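Local atomic coordinates of probable csgAB operon transcriptional regulatory protein (Salmonella typhimurium, PDB entry 5XP0), a protein that is the DNA-binding master regulator of curli fimbriae expression, needed for transcription of the csgAB operon, and plays a positive role in biofilm formation. Residues B[60-65]-B[90-95]. Residues are numbered along the deposited sequence; the frame is centred on the assembly and turned at random.
Sequences GCIVLM and KTLLLN
Strands 61-66 and 90-94 are the third and fourth strands of the parallel sheet of this CheY-like receiver domain, joined through helix 72-83 in a beta-alpha-beta unit near the centre of the chain. Five backbone bonds stitch them together. Cys61 O receives Lys90 N, and from there Val63 and Met65 each donate and accept: Val63 N reaches Lys90 O at 2.7 Å, Leu92 N meets Val63 O, and Met65 N meets Leu92 O. The last bond, Leu94 N to Met65 O at 2.8 Å, is nearly straight at its hydrogen, yet the donor lies above the carbonyl plane, 41° out of it, at the end of strand 90-94.

Ile62, Leu64, Lys90 and Leu92 share one face. Ile62 CG2 and Leu92 CD1 meet 3.7 Å apart, the two side chains running alongside each other in the same direction, with Ile131 of helix 121-132 packed on both. Leu64 slants across Leu92 instead, laying its CD2 branch 3.8 Å from Leu92 CB. On the face of Val63, Thr91, Met65 and Leu93, Met65 CB touches Leu93 CD2 at 4.0 Å. Bends at chi2 and chi3 (64° and 63°) then curl the rest of the methionine away from strand 90-94.

Beyond the strand, Asn95 leaves the pairing and joins the dimer: its OD1 accepts Leu28 N of the second subunit, and its ND2 donates to Asp66 of its own chain and also bonds Gln29 of the second subunit. Just before it, Leu94 packs on Leu28 of that subunit and sets its CB 3.7 Å from Met65 O.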
loop_
_atom_site.group_PDB
_atom_site.type_symbol
_atom_site.label_atom_id
_atom_site.label_comp_id
_atom_site.label_asym_id
_atom_site.label_seq_id
_atom_site.Cartn_x
_atom_site.Cartn_y
_atom_site.Cartn_z
ATOM N N GLY B 60 6.359 -13.514 18.602
ATOM C CA GLY B 60 7.024 -13.966 17.382
ATOM C C GLY B 60 7.056 -12.959 16.245
ATOM O O GLY B 60 7.274 -13.328 15.085
ATOM N N CYS B 61 6.835 -11.684 16.555
ATOM C CA CYS B 61 6.503 -10.724 15.517
ATOM C C CYS B 61 7.644 -10.503 14.530
ATOM O O CYS B 61 8.793 -10.233 14.893
ATOM C CB CYS B 61 6.086 -9.399 16.142
ATOM S SG CYS B 61 4.447 -9.439 16.857
ATOM N N ILE B 62 7.287 -10.539 13.265
ATOM C CA ILE B 62 8.161 -10.113 12.188
ATOM C C ILE B 62 7.596 -8.770 11.746
ATOM O O ILE B 62 6.568 -8.705 11.067
ATOM C CB ILE B 62 8.201 -11.124 11.040
ATOM C CG1 ILE B 62 8.780 -12.457 11.547
ATOM C CG2 ILE B 62 8.968 -10.534 9.860
ATOM C CD1 ILE B 62 8.522 -13.571 10.639
ATOM N N VAL B 63 8.254 -7.694 12.144
ATOM C CA VAL B 63 7.768 -6.353 11.849
ATOM C C VAL B 63 8.248 -5.971 10.464
ATOM O O VAL B 63 9.439 -6.063 10.165
ATOM C CB VAL B 63 8.271 -5.351 12.890
ATOM C CG1 VAL B 63 7.942 -3.977 12.452
ATOM C CG2 VAL B 63 7.711 -5.683 14.305
ATOM N N LEU B 64 7.324 -5.597 9.596
ATOM C CA LEU B 64 7.692 -4.998 8.317
ATOM C C LEU B 64 7.419 -3.512 8.426
ATOM O O LEU B 64 6.261 -3.094 8.444
ATOM C CB LEU B 64 6.907 -5.598 7.167
ATOM C CG LEU B 64 7.117 -7.051 6.807
ATOM C CD1 LEU B 64 6.248 -7.410 5.570
ATOM C CD2 LEU B 64 8.566 -7.248 6.527
ATOM N N MET B 65 8.485 -2.737 8.502
ATOM C CA MET B 65 8.449 -1.302 8.815
ATOM C C MET B 65 8.534 -0.511 7.520
ATOM O O MET B 65 9.581 -0.518 6.865
ATOM C CB MET B 65 9.640 -0.955 9.694
ATOM C CG MET B 65 9.801 0.539 9.976
ATOM S SD MET B 65 8.406 1.083 10.907
ATOM C CE MET B 65 8.568 0.130 12.409
ATOM N N LYS B 90 11.653 -9.528 15.133
ATOM C CA LYS B 90 12.560 -9.288 14.024
ATOM C C LYS B 90 12.033 -8.094 13.253
ATOM O O LYS B 90 10.836 -8.027 12.982
ATOM C CB LYS B 90 12.632 -10.516 13.114
ATOM C CG LYS B 90 13.130 -11.790 13.799
ATOM C CD LYS B 90 13.162 -12.939 12.789
ATOM C CE LYS B 90 13.709 -14.237 13.393
ATOM N NZ LYS B 90 13.724 -15.327 12.368
ATOM N N THR B 91 12.907 -7.165 12.901
ATOM C CA THR B 91 12.508 -6.006 12.122
ATOM C C THR B 91 13.092 -6.140 10.725
ATOM O O THR B 91 14.290 -6.416 10.555
ATOM C CB THR B 91 12.973 -4.686 12.762
ATOM O OG1 THR B 91 12.306 -4.493 14.026
ATOM C CG2 THR B 91 12.617 -3.495 11.844
ATOM N N LEU B 92 12.242 -5.956 9.736
ATOM C CA LEU B 92 12.682 -5.802 8.361
ATOM C C LEU B 92 12.139 -4.494 7.825
ATOM O O LEU B 92 10.983 -4.148 8.069
ATOM C CB LEU B 92 12.211 -6.965 7.510
ATOM C CG LEU B 92 13.001 -8.230 7.861
ATOM C CD1 LEU B 92 12.140 -9.092 8.698
ATOM C CD2 LEU B 92 13.386 -8.929 6.582
ATOM N N LEU B 93 12.974 -3.782 7.102
ATOM C CA LEU B 93 12.590 -2.505 6.531
ATOM C C LEU B 93 12.018 -2.716 5.139
ATOM O O LEU B 93 12.583 -3.449 4.327
ATOM C CB LEU B 93 13.790 -1.585 6.471
ATOM C CG LEU B 93 14.511 -1.409 7.804
ATOM C CD1 LEU B 93 15.685 -0.407 7.601
ATOM C CD2 LEU B 93 13.601 -0.944 8.942
ATOM N N LEU B 94 10.878 -2.107 4.891
ATOM C CA LEU B 94 10.174 -2.247 3.644
ATOM C C LEU B 94 10.251 -0.936 2.874
ATOM O O LEU B 94 10.316 0.137 3.474
ATOM C CB LEU B 94 8.715 -2.615 3.938
ATOM C CG LEU B 94 7.801 -2.984 2.786
ATOM C CD1 LEU B 94 8.169 -4.386 2.308
ATOM C CD2 LEU B 94 6.315 -2.915 3.250
ATOM N N ASN B 95 10.255 -1.034 1.543
ATOM C CA ASN B 95 10.276 0.147 0.668
ATOM C C ASN B 95 11.423 1.073 1.036
ATOM O O ASN B 95 11.258 2.293 1.100
ATOM C CB ASN B 95 8.960 0.930 0.708
ATOM C CG ASN B 95 7.767 0.129 0.237
ATOM O OD1 ASN B 95 7.809 -0.584 -0.779
ATOM N ND2 ASN B 95 6.677 0.238 0.995
#